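Local coordinates for protein putative agmatine deiminase (Streptococcus mutans, PDB 2EWO) that probably hydrolyses agmatine to N-carbamoylputrescine and ammonia, as an agmatine deiminase of the peptidyl-arginine deiminase-like family, at residues A[114-119]-A[153-158]; A[14-19]-A[107-112]; A[97-102]-A[362-367]; A[172-177]-A[221-226]. All coordinates share one frame; numbering follows the deposited sequence.

Overall arrangement
From the N terminus, the loop at 14-19 waits for the turn at 107-112, and contact 2 closes over 87 intervening residues. Contact 3 opens inside that interval at 97-102 and ends only at 362-367, so the two cross; they touch where Pro-18 packs on Pro-367. Within the long loop of contact 3 lie contact 1, which pairs adjacent strands 113-119 and 152-155, joined through helix 137-146, and then contact 4, which sets loop 221-226 against strand 172-176. Contacts 1 and 2 meet where Arg-114 packs on Phe-15. Asp-100 packs on His-222, bringing contacts 3 and 4 together.

Contact 1 (A[114-119]-A[153-158]); sequences RAVDWE and YKTKDF
Val-116 faces Tyr-153 and Asp-117 faces Lys-154 on adjacent parallel strands, the two arms of a beta-alpha-beta crossover whose helix is 137-146. Tyr-153 N donates to Ala-115 O at 2.8 Å, Asp-117 N to Tyr-153 O at 2.6 Å, and Thr-155 N to Asp-117 O. A type II turn from Thr-155 to Phe-158 bends the second chain, and Phe-158 O accepts from Glu-119 N at 3.2 Å.

Two sets of polar side chains add to this. Arg-114 NE reaches Tyr-153 OH at 3.0 Å, fairly straight (163° at the hydrogen), with the hydroxyl at the guanidinium edge and in its plane; Arg-114 NH2 forms a salt bridge with Asp-13, which the tyrosine hydroxyl also reaches in a weak bond. On the face that carries Asp-117, Lys-154 starts with CG opposite its own N (chi1 -176°) and bends at the next bond, swinging NZ across. There NZ meets Trp-118 O at 3.1 Å from above the carbonyl plane, and Asp-117 OD2 in a weak, 3.3 Å salt bridge. Arg-4 also holds that carboxylate. Glu-119 CG lies by Thr-155 O and Phe-158 O, its carboxylate beside the turn at Lys-156 and Asp-157.

On the other face Val-116 and Thr-155 pack against Tyr-201 of helix 191-202. Trp-118 and Phe-158 run alongside each other, ring planes at 48°, and Trp-118 CE3 touches Phe-158 CD1 at 3.8 Å.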
loop_
_atom_site.group_PDB
_atom_site.type_symbol
_atom_site.label_atom_id
_atom_site.label_comp_id
_atom_site.label_asym_id
_atom_site.label_seq_id
_atom_site.Cartn_x
_atom_site.Cartn_y
_atom_site.Cartn_z
ATOM N N ARG A 114 31.357 -5.772 7.660
ATOM C CA ARG A 114 31.007 -4.982 6.493
ATOM C C ARG A 114 30.025 -5.785 5.641
ATOM O O ARG A 114 29.395 -6.712 6.138
ATOM C CB ARG A 114 32.268 -4.705 5.696
ATOM C CG ARG A 114 32.487 -3.268 5.374
ATOM C CD ARG A 114 33.401 -2.589 6.357
ATOM N NE ARG A 114 34.436 -1.875 5.620
ATOM C CZ ARG A 114 35.088 -0.809 6.070
ATOM N NH1 ARG A 114 34.819 -0.321 7.278
ATOM N NH2 ARG A 114 35.998 -0.222 5.298
ATOM N N ALA A 115 29.894 -5.436 4.362
ATOM C CA ALA A 115 28.993 -6.161 3.450
ATOM C C ALA A 115 29.092 -5.676 2.003
ATOM O O ALA A 115 29.564 -4.578 1.734
ATOM C CB ALA A 115 27.541 -6.061 3.927
ATOM N N VAL A 116 28.648 -6.506 1.069
ATOM C CA VAL A 116 28.686 -6.126 -0.334
ATOM C C VAL A 116 27.285 -6.256 -0.897
ATOM O O VAL A 116 26.731 -7.351 -0.950
ATOM C CB VAL A 116 29.653 -7.014 -1.155
ATOM C CG1 VAL A 116 29.473 -8.463 -0.773
ATOM C CG2 VAL A 116 29.391 -6.835 -2.646
ATOM N N ASP A 117 26.707 -5.128 -1.293
ATOM C CA ASP A 117 25.364 -5.124 -1.853
ATOM C C ASP A 117 25.460 -5.145 -3.375
ATOM O O ASP A 117 25.997 -4.219 -3.984
ATOM C CB ASP A 117 24.601 -3.886 -1.359
ATOM C CG ASP A 117 23.216 -3.763 -1.967
ATOM O OD1 ASP A 117 22.675 -4.777 -2.467
ATOM O OD2 ASP A 117 22.660 -2.646 -1.930
ATOM N N TRP A 118 24.959 -6.221 -3.978
ATOM C CA TRP A 118 24.985 -6.380 -5.431
ATOM C C TRP A 118 23.721 -5.780 -6.036
ATOM O O TRP A 118 22.814 -5.339 -5.324
ATOM C CB TRP A 118 25.066 -7.869 -5.826
ATOM C CG TRP A 118 26.050 -8.724 -5.026
ATOM C CD1 TRP A 118 25.765 -9.516 -3.945
ATOM C CD2 TRP A 118 27.469 -8.824 -5.224
ATOM N NE1 TRP A 118 26.911 -10.094 -3.461
ATOM C CE2 TRP A 118 27.971 -9.686 -4.225
ATOM C CE3 TRP A 118 28.367 -8.267 -6.150
ATOM C CZ2 TRP A 118 29.328 -9.999 -4.124
ATOM C CZ3 TRP A 118 29.717 -8.583 -6.044
ATOM C CH2 TRP A 118 30.180 -9.439 -5.039
ATOM N N GLU A 119 23.668 -5.767 -7.359
ATOM C CA GLU A 119 22.501 -5.249 -8.053
ATOM C C GLU A 119 21.599 -6.438 -8.295
ATOM O O GLU A 119 22.067 -7.490 -8.711
ATOM C CB GLU A 119 22.902 -4.657 -9.390
ATOM C CG GLU A 119 24.061 -3.730 -9.296
ATOM C CD GLU A 119 23.734 -2.391 -9.875
ATOM O OE1 GLU A 119 23.248 -2.365 -11.025
ATOM O OE2 GLU A 119 23.960 -1.370 -9.188
ATOM N N TYR A 153 29.318 -2.098 0.528
ATOM C CA TYR A 153 29.950 -1.759 -0.734
ATOM C C TYR A 153 28.889 -1.980 -1.792
ATOM O O TYR A 153 28.201 -3.000 -1.759
ATOM C CB TYR A 153 31.123 -2.694 -1.033
ATOM C CG TYR A 153 32.253 -2.650 -0.031
ATOM C CD1 TYR A 153 32.182 -3.356 1.175
ATOM C CD2 TYR A 153 33.380 -1.875 -0.274
ATOM C CE1 TYR A 153 33.207 -3.281 2.121
ATOM C CE2 TYR A 153 34.403 -1.792 0.655
ATOM C CZ TYR A 153 34.307 -2.488 1.852
ATOM O OH TYR A 153 35.285 -2.307 2.795
ATOM N N LYS A 154 28.753 -1.038 -2.726
ATOM C CA LYS A 154 27.766 -1.156 -3.807
ATOM C C LYS A 154 28.416 -1.407 -5.167
ATOM O O LYS A 154 29.115 -0.547 -5.713
ATOM C CB LYS A 154 26.901 0.103 -3.894
ATOM C CG LYS A 154 25.789 0.020 -4.931
ATOM C CD LYS A 154 24.796 -1.076 -4.573
ATOM C CE LYS A 154 23.626 -1.128 -5.558
ATOM N NZ LYS A 154 22.665 -2.219 -5.230
ATOM N N THR A 155 28.175 -2.598 -5.704
ATOM C CA THR A 155 28.711 -2.990 -7.001
ATOM C C THR A 155 27.817 -2.394 -8.091
ATOM O O THR A 155 26.928 -3.065 -8.612
ATOM C CB THR A 155 28.743 -4.532 -7.136
ATOM O OG1 THR A 155 27.437 -5.071 -6.888
ATOM C CG2 THR A 155 29.728 -5.124 -6.144
ATOM N N LYS A 156 28.057 -1.132 -8.434
ATOM C CA LYS A 156 27.237 -0.473 -9.437
ATOM C C LYS A 156 27.329 -1.136 -10.801
ATOM O O LYS A 156 28.420 -1.429 -11.306
ATOM C CB LYS A 156 27.595 1.017 -9.544
ATOM C CG LYS A 156 26.621 1.827 -10.416
ATOM C CD LYS A 156 26.759 3.349 -10.242
ATOM C CE LYS A 156 25.680 4.099 -11.046
ATOM N NZ LYS A 156 25.655 5.584 -10.846
ATOM N N ASP A 157 26.152 -1.376 -11.375
ATOM C CA ASP A 157 25.982 -1.998 -12.686
ATOM C C ASP A 157 26.377 -3.468 -12.753
ATOM O O ASP A 157 26.367 -4.072 -13.826
ATOM C CB ASP A 157 26.727 -1.199 -13.755
ATOM C CG ASP A 157 26.138 0.181 -13.947
ATOM O OD1 ASP A 157 24.908 0.267 -14.128
ATOM O OD2 ASP A 157 26.892 1.176 -13.922
ATOM N N PHE A 158 26.714 -4.040 -11.601
ATOM C CA PHE A 158 27.086 -5.447 -11.525
ATOM C C PHE A 158 25.962 -6.218 -10.833
ATOM O O PHE A 158 25.850 -6.186 -9.609
ATOM C CB PHE A 158 28.375 -5.626 -10.726
ATOM C CG PHE A 158 28.903 -7.022 -10.764
ATOM C CD1 PHE A 158 28.355 -8.006 -9.955
ATOM C CD2 PHE A 158 29.903 -7.370 -11.653
ATOM C CE1 PHE A 158 28.796 -9.324 -10.036
ATOM C CE2 PHE A 158 30.350 -8.679 -11.741
ATOM C CZ PHE A 158 29.795 -9.658 -10.932
#

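Contact 2 (A[14-19]-A[107-112]); sequences GFRMPG and VNDKGD
Val-107 O is gripped by two neighbouring groups of the 14-19 backbone. Arg-16 N donates a hydrogen bond to it at 2.9 Å, somewhat tilted out of the carbonyl plane, while Phe-15 CA makes a CA-H...O contact with the same oxygen at 3.1 Å. One residue further on the roles are reversed, as Asn-108 CA comes to Gly-14 O in another CA-H...O contact. The backbones thus lie close from Gly-14 to Arg-16 without forming a regular strand pair.

Asn-108 then lies over one face of the Phe-15 ring. Its CB stands over the middle of that face, 3.6 Å from the ring centroid and only 9° off the normal, a clear CH-pi contact, and its amide plane is turned just 13° from the ring plane. Arg-114 and Leu-106 also pack on this phenyl group. All this happens at a beta hairpin: residues 107-112 make the turn between antiparallel strands 104-107 and 113-119, and the loop after helix 10-13 lies across it.

Arg-16 reaches the turn through its side chain. A bend at chi3 (-83°) turns the guanidinium so that NH1 meets Asp-109 OD1 edge-on in a salt bridge of 2.7 Å, the two side chains crossing at about a right angle. Its other nitrogens are taken up elsewhere, NE by Gly-169 O and NH2 by Glu-22. Pro-18 CD also rests on Val-107 CG1 at 4.0 Å.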
loop_
_atom_site.group_PDB
_atom_site.type_symbol
_atom_site.label_atom_id
_atom_site.label_comp_id
_atom_site.label_asym_id
_atom_site.label_seq_id
_atom_site.Cartn_x
_atom_site.Cartn_y
_atom_site.Cartn_z
ATOM N N GLY A 14 40.615 -5.054 3.389
ATOM C CA GLY A 14 40.900 -6.175 4.261
ATOM C C GLY A 14 39.673 -6.895 4.788
ATOM O O GLY A 14 39.560 -7.129 5.991
ATOM N N PHE A 15 38.738 -7.221 3.900
ATOM C CA PHE A 15 37.537 -7.953 4.295
ATOM C C PHE A 15 37.380 -9.139 3.359
ATOM O O PHE A 15 37.943 -9.147 2.266
ATOM C CB PHE A 15 36.289 -7.070 4.234
ATOM C CG PHE A 15 36.213 -6.044 5.331
ATOM C CD1 PHE A 15 37.131 -4.995 5.389
ATOM C CD2 PHE A 15 35.212 -6.113 6.296
ATOM C CE1 PHE A 15 37.053 -4.029 6.388
ATOM C CE2 PHE A 15 35.126 -5.151 7.302
ATOM C CZ PHE A 15 36.049 -4.105 7.345
ATOM N N ARG A 16 36.612 -10.134 3.791
ATOM C CA ARG A 16 36.411 -11.349 3.003
ATOM C C ARG A 16 35.172 -12.117 3.422
ATOM O O ARG A 16 34.935 -12.323 4.612
ATOM C CB ARG A 16 37.622 -12.280 3.156
ATOM C CG ARG A 16 38.107 -12.424 4.607
ATOM C CD ARG A 16 39.102 -13.560 4.799
ATOM N NE ARG A 16 38.437 -14.851 4.965
ATOM C CZ ARG A 16 37.788 -15.229 6.064
ATOM N NH1 ARG A 16 37.723 -14.413 7.107
ATOM N NH2 ARG A 16 37.189 -16.414 6.120
HETATM N N MSE A 17 34.387 -12.547 2.441
HETATM C CA MSE A 17 33.200 -13.326 2.738
HETATM C C MSE A 17 33.704 -14.619 3.374
HETATM O O MSE A 17 34.365 -15.425 2.711
HETATM C CB MSE A 17 32.422 -13.642 1.461
HETATM C CG MSE A 17 31.267 -14.621 1.683
HETATM SE SE MSE A 17 30.255 -15.083 0.065
HETATM C CE MSE A 17 28.553 -15.604 0.871
ATOM N N PRO A 18 33.403 -14.826 4.670
ATOM C CA PRO A 18 33.809 -16.000 5.439
ATOM C C PRO A 18 32.957 -17.182 5.030
ATOM O O PRO A 18 31.826 -16.998 4.594
ATOM C CB PRO A 18 33.513 -15.573 6.862
ATOM C CG PRO A 18 32.197 -14.891 6.677
ATOM C CD PRO A 18 32.487 -13.993 5.474
ATOM N N GLY A 19 33.494 -18.385 5.191
ATOM C CA GLY A 19 32.761 -19.579 4.831
ATOM C C GLY A 19 31.420 -19.719 5.521
ATOM O O GLY A 19 31.278 -19.448 6.716
ATOM N N VAL A 107 33.955 -9.592 6.552
ATOM C CA VAL A 107 34.593 -9.502 7.849
ATOM C C VAL A 107 36.081 -9.235 7.653
ATOM O O VAL A 107 36.676 -9.675 6.674
ATOM C CB VAL A 107 34.371 -10.799 8.640
ATOM C CG1 VAL A 107 34.933 -11.975 7.869
ATOM C CG2 VAL A 107 35.008 -10.676 10.017
ATOM N N ASN A 108 36.668 -8.489 8.580
ATOM C CA ASN A 108 38.080 -8.143 8.508
ATOM C C ASN A 108 38.895 -8.978 9.495
ATOM O O ASN A 108 40.104 -8.792 9.648
ATOM C CB ASN A 108 38.255 -6.638 8.776
ATOM C CG ASN A 108 37.720 -6.209 10.142
ATOM O OD1 ASN A 108 36.687 -6.694 10.600
ATOM N ND2 ASN A 108 38.414 -5.286 10.783
ATOM N N ASP A 109 38.206 -9.901 10.160
ATOM C CA ASP A 109 38.823 -10.807 11.123
ATOM C C ASP A 109 39.408 -10.037 12.294
ATOM O O ASP A 109 40.359 -10.483 12.935
ATOM C CB ASP A 109 39.916 -11.636 10.432
ATOM C CG ASP A 109 39.382 -12.444 9.239
ATOM O OD1 ASP A 109 38.328 -13.117 9.397
ATOM O OD2 ASP A 109 40.027 -12.414 8.157
ATOM N N LYS A 110 38.818 -8.882 12.576
ATOM C CA LYS A 110 39.281 -8.018 13.654
ATOM C C LYS A 110 38.093 -7.493 14.436
ATOM O O LYS A 110 38.232 -6.596 15.276
ATOM C CB LYS A 110 40.049 -6.849 13.059
ATOM C CG LYS A 110 41.196 -7.259 12.174
ATOM C CD LYS A 110 41.434 -6.212 11.123
ATOM C CE LYS A 110 42.891 -6.154 10.691
ATOM N NZ LYS A 110 43.767 -5.424 11.670
ATOM N N GLY A 111 36.923 -8.050 14.130
ATOM C CA GLY A 111 35.695 -7.652 14.798
ATOM C C GLY A 111 34.694 -6.906 13.926
ATOM O O GLY A 111 33.487 -7.118 14.045
ATOM N N ASP A 112 35.198 -6.034 13.054
ATOM C CA ASP A 112 34.354 -5.235 12.166
ATOM C C ASP A 112 33.523 -6.109 11.208
ATOM O O ASP A 112 33.977 -7.162 10.753
ATOM C CB ASP A 112 35.219 -4.245 11.354
ATOM C CG ASP A 112 36.196 -3.427 12.231
ATOM O OD1 ASP A 112 36.011 -3.367 13.475
ATOM O OD2 ASP A 112 37.148 -2.833 11.665
#

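Contact 3 (A[97-102]-A[362-367]); sequences WIRDCG and ITQQQP
Ile-98 and Arg-99 carry most of this buried contact. Ile-98 CG1 lies on Gln-364 CB at 3.3 Å, the two side chains crossing at about a right angle, while Ile-98 CG2 lies against the carbonyl of Ile-362. Arg-99 crosses the chain obliquely and lays one guanidinium face over Thr-363 O, a contact rather than a hydrogen bond. Bends at chi2 (105°) and chi3 (-96°) bring NH2 to Gln-365 OE1 at 2.8 Å, in the plane of both the guanidinium and the amide carbonyl. Arg-99 NH1 is held by His-360 O, just before the segment, so the flat group has a fixed rotation.

The Trp-97 end has fewer contacts. Across the two segments the indole meets the Ile-362 CG2 methyl, CZ3 at 3.8 Å, and it looks elsewhere for other partners: an edge-to-face pair with Trp-123 and a bond from NE1 to Asp-95.

Strand 364-367 forms the antiparallel edge of a sheet with 24-29, and the helically coiled 98-101 packs against the residues leading into it. Trp-97 touches Cys-361 and Asp-100 touches His-222, consistent with the wall of an active-site cleft in the pentein fold of this family.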
loop_
_atom_site.group_PDB
_atom_site.type_symbol
_atom_site.label_atom_id
_atom_site.label_comp_id
_atom_site.label_asym_id
_atom_site.label_seq_id
_atom_site.Cartn_x
_atom_site.Cartn_y
_atom_site.Cartn_z
ATOM N N TRP A 97 13.275 -14.162 -1.119
ATOM C CA TRP A 97 14.507 -14.835 -1.536
ATOM C C TRP A 97 15.755 -14.118 -1.002
ATOM O O TRP A 97 16.716 -13.842 -1.728
ATOM C CB TRP A 97 14.563 -14.963 -3.063
ATOM C CG TRP A 97 13.349 -15.665 -3.606
ATOM C CD1 TRP A 97 12.222 -15.078 -4.104
ATOM C CD2 TRP A 97 13.089 -17.078 -3.591
ATOM N NE1 TRP A 97 11.277 -16.034 -4.392
ATOM C CE2 TRP A 97 11.782 -17.270 -4.086
ATOM C CE3 TRP A 97 13.833 -18.200 -3.200
ATOM C CZ2 TRP A 97 11.199 -18.541 -4.202
ATOM C CZ3 TRP A 97 13.251 -19.466 -3.314
ATOM C CH2 TRP A 97 11.948 -19.623 -3.811
ATOM N N ILE A 98 15.723 -13.840 0.296
ATOM C CA ILE A 98 16.803 -13.151 0.983
ATOM C C ILE A 98 18.190 -13.634 0.553
ATOM O O ILE A 98 19.174 -12.903 0.672
ATOM C CB ILE A 98 16.665 -13.320 2.517
ATOM C CG1 ILE A 98 17.796 -12.582 3.237
ATOM C CG2 ILE A 98 16.652 -14.798 2.881
ATOM C CD1 ILE A 98 17.652 -11.084 3.208
ATOM N N ARG A 99 18.274 -14.864 0.059
ATOM C CA ARG A 99 19.553 -15.422 -0.371
ATOM C C ARG A 99 20.141 -14.640 -1.520
ATOM O O ARG A 99 21.343 -14.451 -1.590
ATOM C CB ARG A 99 19.385 -16.868 -0.824
ATOM C CG ARG A 99 20.682 -17.517 -1.293
ATOM C CD ARG A 99 21.226 -18.487 -0.253
ATOM N NE ARG A 99 22.238 -17.938 0.647
ATOM C CZ ARG A 99 22.326 -18.252 1.938
ATOM N NH1 ARG A 99 21.459 -19.097 2.480
ATOM N NH2 ARG A 99 23.295 -17.753 2.692
ATOM N N ASP A 100 19.286 -14.189 -2.424
ATOM C CA ASP A 100 19.763 -13.460 -3.587
ATOM C C ASP A 100 19.819 -11.958 -3.410
ATOM O O ASP A 100 20.893 -11.369 -3.449
ATOM C CB ASP A 100 18.890 -13.797 -4.775
ATOM C CG ASP A 100 18.842 -15.266 -5.025
ATOM O OD1 ASP A 100 19.924 -15.821 -5.307
ATOM O OD2 ASP A 100 17.740 -15.858 -4.927
ATOM N N CYS A 101 18.659 -11.340 -3.234
ATOM C CA CYS A 101 18.599 -9.910 -3.063
ATOM C C CYS A 101 19.326 -9.460 -1.806
ATOM O O CYS A 101 19.948 -8.405 -1.806
ATOM C CB CYS A 101 17.137 -9.443 -3.052
ATOM S SG CYS A 101 16.025 -10.162 -1.792
ATOM N N GLY A 102 19.276 -10.272 -0.753
ATOM C CA GLY A 102 19.934 -9.936 0.514
ATOM C C GLY A 102 21.395 -9.501 0.485
ATOM O O GLY A 102 22.042 -9.568 -0.556
ATOM N N ILE A 362 16.182 -19.259 0.518
ATOM C CA ILE A 362 15.282 -18.402 1.335
ATOM C C ILE A 362 15.906 -17.931 2.662
ATOM O O ILE A 362 15.221 -17.357 3.522
ATOM C CB ILE A 362 13.991 -19.139 1.699
ATOM C CG1 ILE A 362 14.217 -20.316 2.649
ATOM C CG2 ILE A 362 13.267 -19.715 0.484
ATOM C CD1 ILE A 362 12.912 -20.918 3.174
ATOM N N THR A 363 17.191 -18.164 2.834
ATOM C CA THR A 363 17.893 -17.720 4.054
ATOM C C THR A 363 19.151 -16.946 3.687
ATOM O O THR A 363 19.559 -16.906 2.521
ATOM C CB THR A 363 18.303 -18.905 4.930
ATOM O OG1 THR A 363 19.149 -19.779 4.201
ATOM C CG2 THR A 363 17.111 -19.722 5.431
ATOM N N GLN A 364 19.717 -16.359 4.711
ATOM C CA GLN A 364 20.936 -15.559 4.607
ATOM C C GLN A 364 21.485 -15.362 6.011
ATOM O O GLN A 364 20.871 -14.690 6.847
ATOM C CB GLN A 364 20.605 -14.207 3.972
ATOM C CG GLN A 364 21.796 -13.251 3.943
ATOM C CD GLN A 364 22.963 -13.783 3.113
ATOM O OE1 GLN A 364 22.798 -14.049 1.923
ATOM N NE2 GLN A 364 24.144 -13.957 3.672
ATOM N N GLN A 365 22.630 -15.958 6.253
ATOM C CA GLN A 365 23.245 -15.900 7.580
ATOM C C GLN A 365 24.253 -14.753 7.673
ATOM O O GLN A 365 24.900 -14.383 6.680
ATOM C CB GLN A 365 23.925 -17.233 7.897
ATOM C CG GLN A 365 25.365 -17.318 7.403
ATOM C CD GLN A 365 25.479 -17.298 5.877
ATOM O OE1 GLN A 365 24.504 -17.572 5.182
ATOM N NE2 GLN A 365 26.628 -16.983 5.311
ATOM N N GLN A 366 24.320 -14.244 8.890
ATOM C CA GLN A 366 25.201 -13.137 9.278
ATOM C C GLN A 366 26.316 -13.681 10.184
ATOM O O GLN A 366 26.047 -14.195 11.282
ATOM C CB GLN A 366 24.369 -12.082 10.016
ATOM C CG GLN A 366 25.209 -11.003 10.699
ATOM C CD GLN A 366 24.408 -10.200 11.729
ATOM O OE1 GLN A 366 24.966 -9.339 12.407
ATOM N NE2 GLN A 366 23.120 -10.437 11.895
ATOM N N PRO A 367 27.594 -13.612 9.763
ATOM C CA PRO A 367 28.716 -14.107 10.571
ATOM C C PRO A 367 28.885 -13.306 11.849
ATOM O O PRO A 367 28.941 -12.043 11.781
ATOM C CB PRO A 367 29.925 -13.879 9.695
ATOM C CG PRO A 367 29.455 -13.213 8.410
ATOM C CD PRO A 367 27.967 -13.041 8.466
#

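Contact 4 (A[172-177]-A[221-226]); sequences TVLVTE and GHIDDV
Ile-223 lays its side chain over the carbonyl of Leu-174. Its CG1 points opposite the backbone N (chi1 -161°) and the chain continues extended, which takes CD1 onto the strand: CD1 is 3.4 Å from Leu-174 CB, and Leu-174 O sits in the notch between CD1 and CG2. The contact is apolar on the isoleucine side, and the loop reaches the strand here through carbon rather than through backbone pairing.

Thr-176 makes the second touch. Its methyl CG2 lies beside the isoleucine, 3.7 Å from Ile-223 CB, and its hydroxyl points to Gly-221 O, with OG1 at 2.7 Å in a hydrogen bond. That bond should be read with caution, because the glycine oxygen's position is doubtful in the model. Although Thr-176 stands at the N-cap position of helix 177-180, its hydroxyl makes no capping bond and turns to the loop instead. Further along, a backbone bond joins Val-226 N to Ile-223 O at 3.1 Å.

His-222 turns the other way, toward Trp-123 and Asp-100. His-222 and Asp-224 form a His-x-Asp sequence like that of the related guanidine-modifying enzymes, so they probably belong to the active site. Strand 172-176 is the middle of its sheet, between antiparallel 165-168 and parallel 206-210; Ile-223 also touches His-166 of the former, and Leu-174 packs on Leu-208 of the latter and on Phe-229 of strand 227-231.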
loop_
_atom_site.group_PDB
_atom_site.type_symbol
_atom_site.label_atom_id
_atom_site.label_comp_id
_atom_site.label_asym_id
_atom_site.label_seq_id
_atom_site.Cartn_x
_atom_site.Cartn_y
_atom_site.Cartn_z
ATOM N N THR A 172 38.873 -18.408 -2.721
ATOM C CA THR A 172 38.297 -19.265 -3.745
ATOM C C THR A 172 36.784 -19.232 -3.690
ATOM O O THR A 172 36.196 -19.237 -2.614
ATOM C CB THR A 172 38.764 -20.724 -3.588
ATOM O OG1 THR A 172 40.195 -20.782 -3.641
ATOM C CG2 THR A 172 38.192 -21.586 -4.711
ATOM N N VAL A 173 36.153 -19.197 -4.855
ATOM C CA VAL A 173 34.705 -19.169 -4.904
ATOM C C VAL A 173 34.219 -20.112 -5.991
ATOM O O VAL A 173 34.952 -20.413 -6.935
ATOM C CB VAL A 173 34.193 -17.741 -5.179
ATOM C CG1 VAL A 173 34.718 -17.242 -6.516
ATOM C CG2 VAL A 173 32.683 -17.719 -5.142
ATOM N N LEU A 174 32.989 -20.592 -5.846
ATOM C CA LEU A 174 32.392 -21.503 -6.819
ATOM C C LEU A 174 31.236 -20.872 -7.594
ATOM O O LEU A 174 30.108 -20.845 -7.102
ATOM C CB LEU A 174 31.880 -22.762 -6.113
ATOM C CG LEU A 174 32.912 -23.828 -5.751
ATOM C CD1 LEU A 174 32.259 -24.961 -4.951
ATOM C CD2 LEU A 174 33.526 -24.356 -7.035
ATOM N N VAL A 175 31.507 -20.377 -8.801
ATOM C CA VAL A 175 30.459 -19.773 -9.632
ATOM C C VAL A 175 30.051 -20.726 -10.758
ATOM O O VAL A 175 30.767 -21.676 -11.061
ATOM C CB VAL A 175 30.913 -18.438 -10.279
ATOM C CG1 VAL A 175 31.339 -17.451 -9.203
ATOM C CG2 VAL A 175 32.038 -18.696 -11.272
ATOM N N THR A 176 28.905 -20.459 -11.377
ATOM C CA THR A 176 28.381 -21.289 -12.460
ATOM C C THR A 176 28.258 -20.450 -13.749
ATOM O O THR A 176 27.295 -19.713 -13.913
ATOM C CB THR A 176 27.001 -21.886 -12.027
ATOM O OG1 THR A 176 26.273 -22.331 -13.174
ATOM C CG2 THR A 176 26.185 -20.852 -11.253
ATOM N N GLU A 177 29.225 -20.561 -14.662
ATOM C CA GLU A 177 29.210 -19.753 -15.892
ATOM C C GLU A 177 27.916 -19.725 -16.696
ATOM O O GLU A 177 27.642 -18.746 -17.387
ATOM C CB GLU A 177 30.369 -20.153 -16.810
ATOM C CG GLU A 177 30.423 -21.631 -17.127
ATOM C CD GLU A 177 31.773 -22.072 -17.681
ATOM O OE1 GLU A 177 32.484 -21.236 -18.307
ATOM O OE2 GLU A 177 32.104 -23.271 -17.485
ATOM N N GLY A 221 20.605 -21.459 -13.816
ATOM C CA GLY A 221 21.683 -22.317 -13.373
ATOM C C GLY A 221 22.555 -21.842 -12.227
ATOM O O GLY A 221 23.770 -21.724 -12.374
ATOM N N HIS A 222 21.948 -21.573 -11.080
ATOM C CA HIS A 222 22.712 -21.152 -9.915
ATOM C C HIS A 222 23.533 -22.347 -9.430
ATOM O O HIS A 222 23.162 -23.502 -9.667
ATOM C CB HIS A 222 21.773 -20.700 -8.801
ATOM C CG HIS A 222 21.363 -19.264 -8.893
ATOM N ND1 HIS A 222 20.509 -18.681 -7.980
ATOM C CD2 HIS A 222 21.716 -18.286 -9.757
ATOM C CE1 HIS A 222 20.358 -17.402 -8.280
ATOM N NE2 HIS A 222 21.081 -17.138 -9.355
ATOM N N ILE A 223 24.634 -22.069 -8.738
ATOM C CA ILE A 223 25.502 -23.131 -8.236
ATOM C C ILE A 223 25.056 -23.678 -6.878
ATOM O O ILE A 223 25.445 -24.779 -6.490
ATOM C CB ILE A 223 26.972 -22.644 -8.124
ATOM C CG1 ILE A 223 27.916 -23.840 -8.072
ATOM C CG2 ILE A 223 27.166 -21.824 -6.854
ATOM C CD1 ILE A 223 29.346 -23.466 -8.321
ATOM N N ASP A 224 24.234 -22.909 -6.166
ATOM C CA ASP A 224 23.749 -23.316 -4.851
ATOM C C ASP A 224 22.691 -24.407 -4.973
ATOM O O ASP A 224 21.879 -24.610 -4.073
ATOM C CB ASP A 224 23.196 -22.098 -4.082
ATOM C CG ASP A 224 21.791 -21.710 -4.508
ATOM O OD1 ASP A 224 21.390 -22.067 -5.630
ATOM O OD2 ASP A 224 21.090 -21.034 -3.723
ATOM N N ASP A 225 22.715 -25.109 -6.098
ATOM C CA ASP A 225 21.777 -26.194 -6.345
ATOM C C ASP A 225 22.555 -27.473 -6.668
ATOM O O ASP A 225 22.101 -28.588 -6.398
ATOM C CB ASP A 225 20.849 -25.835 -7.519
ATOM C CG ASP A 225 19.564 -25.135 -7.074
ATOM O OD1 ASP A 225 19.645 -24.108 -6.362
ATOM O OD2 ASP A 225 18.463 -25.604 -7.442
ATOM N N VAL A 226 23.747 -27.303 -7.226
ATOM C CA VAL A 226 24.563 -28.438 -7.615
ATOM C C VAL A 226 25.685 -28.793 -6.645
ATOM O O VAL A 226 25.968 -29.969 -6.434
ATOM C CB VAL A 226 25.185 -28.200 -9.005
ATOM C CG1 VAL A 226 24.089 -27.930 -10.028
ATOM C CG2 VAL A 226 26.150 -27.034 -8.941
#